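Local coordinates for protein glutamyl endopeptidase (Staphylococcus epidermidis, PDB 6PYM) that is a secreted serine protease of the S1B family that probably cleaves peptide bonds on the carbonyl side of glutamic acid, here with its active-site serine replaced, at residues Y197-D200 with F201-Q204. The protein carries 1 engineered substitution. Numbering follows the deposited sequence.
Sequences YIND and FVQQ
Asn199 and Val202 meet where the chain turns from strand 192-197 into helix 200-209: an inverse gamma turn centred on Ile198 bends the backbone, and the first helical bonds follow at once, Gln203 N to Asn199 O at 2.9 Å and Gln204 N to Asp200 O. Asn199 is the N-cap. Its CG stands between its own backbone N and carbonyl carbon (chi1 71°), which swings Asn199 OD1 back to accept from Val202 N at 3.0 Å. The bond is nearly straight, 164° at the hydrogen, with the donor almost in line with the amide C=O. At the other end of that amide, Asn199 ND2 lies at the edge of the Phe201 ring, 4.1 Å from Phe201 CD2, the two planes steeply inclined.

The Gln203 chain leaves the helix with CG beside its own N (chi1 -69°) and runs extended past Asn199 O, so that Gln203 NE2 donates to Ile198 O at 3.0 Å. The oxygen lies close to the amide plane of Gln203, while the donor sits above the Ile198 carbonyl plane. NE2 also donates to Ser119 O and Ile198 O also accepts from Asn120 ND2, knitting the turn to the 119-120 loop. Ile198 CG2 touches Gln203 CG at 3.7 Å and, roughly at right angles to that, Val202 CG1 at 3.9 Å, while Val202 CG2 rests 3.6 Å from Tyr197 O.

The capped helix is the C-terminal helix of this chymotrypsin-like double-barrel fold. Its Val202 reaches the other barrel at the loop between strands 80-87 and 95-99, touching Tyr88 and Leu94, and the Val202 side chain is about 11 Å from that of Asp93, predicted to belong to the charge relay. Backbone bonds from Tyr197 to Glu156 and from Ile198 to Ile181 hold the incoming chain beside strands 157-160 and 180-188.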
loop_
_atom_site.group_PDB
_atom_site.type_symbol
_atom_site.label_atom_id
_atom_site.label_comp_id
_atom_site.label_asym_id
_atom_site.label_seq_id
_atom_site.Cartn_x
_atom_site.Cartn_y
_atom_site.Cartn_z
ATOM N N TYR A 197 -1.815 -4.609 -10.636
ATOM C CA TYR A 197 -2.440 -3.534 -11.391
ATOM C C TYR A 197 -3.932 -3.505 -11.096
ATOM O O TYR A 197 -4.608 -4.536 -11.176
ATOM C CB TYR A 197 -2.219 -3.817 -12.871
ATOM C CG TYR A 197 -2.682 -2.758 -13.834
ATOM C CD1 TYR A 197 -2.369 -1.421 -13.641
ATOM C CD2 TYR A 197 -3.393 -3.106 -14.972
ATOM C CE1 TYR A 197 -2.760 -0.457 -14.544
ATOM C CE2 TYR A 197 -3.792 -2.144 -15.882
ATOM C CZ TYR A 197 -3.470 -0.826 -15.661
ATOM O OH TYR A 197 -3.854 0.140 -16.556
ATOM N N ILE A 198 -4.449 -2.329 -10.756
ATOM C CA ILE A 198 -5.856 -2.225 -10.398
ATOM C C ILE A 198 -6.682 -2.095 -11.675
ATOM O O ILE A 198 -7.107 -1.001 -12.066
ATOM C CB ILE A 198 -6.080 -1.101 -9.372
ATOM C CG1 ILE A 198 -5.294 -1.416 -8.092
ATOM C CG2 ILE A 198 -7.568 -0.920 -9.066
ATOM C CD1 ILE A 198 -5.195 -0.261 -7.108
ATOM N N ASN A 199 -6.869 -3.218 -12.356
ATOM C CA ASN A 199 -7.637 -3.250 -13.593
ATOM C C ASN A 199 -9.134 -3.319 -13.283
ATOM O O ASN A 199 -9.568 -3.210 -12.134
ATOM C CB ASN A 199 -7.135 -4.360 -14.512
ATOM C CG ASN A 199 -7.480 -5.752 -14.013
ATOM O OD1 ASN A 199 -8.198 -5.935 -13.031
ATOM N ND2 ASN A 199 -6.980 -6.757 -14.723
ATOM N N ASP A 200 -9.953 -3.508 -14.325
ATOM C CA ASP A 200 -11.403 -3.473 -14.140
ATOM C C ASP A 200 -11.881 -4.573 -13.201
ATOM O O ASP A 200 -12.799 -4.358 -12.400
ATOM C CB ASP A 200 -12.118 -3.558 -15.489
ATOM C CG ASP A 200 -11.936 -2.306 -16.325
ATOM O OD1 ASP A 200 -11.611 -1.244 -15.752
ATOM O OD2 ASP A 200 -12.138 -2.385 -17.556
ATOM N N PHE A 201 -11.278 -5.758 -13.279
ATOM C CA PHE A 201 -11.677 -6.842 -12.389
ATOM C C PHE A 201 -11.304 -6.545 -10.942
ATOM O O PHE A 201 -12.062 -6.861 -10.018
ATOM C CB PHE A 201 -11.059 -8.157 -12.857
ATOM C CG PHE A 201 -11.514 -8.576 -14.224
ATOM C CD1 PHE A 201 -12.769 -9.132 -14.406
ATOM C CD2 PHE A 201 -10.700 -8.396 -15.330
ATOM C CE1 PHE A 201 -13.198 -9.516 -15.668
ATOM C CE2 PHE A 201 -11.123 -8.777 -16.594
ATOM C CZ PHE A 201 -12.374 -9.337 -16.760
ATOM N N VAL A 202 -10.139 -5.935 -10.720
ATOM C CA VAL A 202 -9.784 -5.547 -9.363
ATOM C C VAL A 202 -10.733 -4.469 -8.859
ATOM O O VAL A 202 -11.151 -4.483 -7.698
ATOM C CB VAL A 202 -8.307 -5.124 -9.289
ATOM C CG1 VAL A 202 -7.980 -4.618 -7.890
ATOM C CG2 VAL A 202 -7.403 -6.301 -9.672
ATOM N N GLN A 203 -11.093 -3.527 -9.729
ATOM C CA GLN A 203 -12.018 -2.471 -9.332
ATOM C C GLN A 203 -13.370 -3.035 -8.917
ATOM O O GLN A 203 -13.998 -2.524 -7.983
ATOM C CB GLN A 203 -12.155 -1.449 -10.456
ATOM C CG GLN A 203 -10.883 -0.646 -10.652
ATOM C CD GLN A 203 -10.898 0.193 -11.905
ATOM O OE1 GLN A 203 -11.899 0.847 -12.210
ATOM N NE2 GLN A 203 -9.804 0.175 -12.654
ATOM N N GLN A 204 -13.834 -4.092 -9.595
ATOM C CA GLN A 204 -15.084 -4.732 -9.192
ATOM C C GLN A 204 -14.962 -5.343 -7.804
ATOM O O GLN A 204 -15.856 -5.183 -6.968
ATOM C CB GLN A 204 -15.474 -5.799 -10.213
ATOM C CG GLN A 204 -15.850 -5.226 -11.562
ATOM C CD GLN A 204 -16.117 -6.295 -12.600
ATOM O OE1 GLN A 204 -15.796 -7.465 -12.402
ATOM N NE2 GLN A 204 -16.723 -5.896 -13.712
#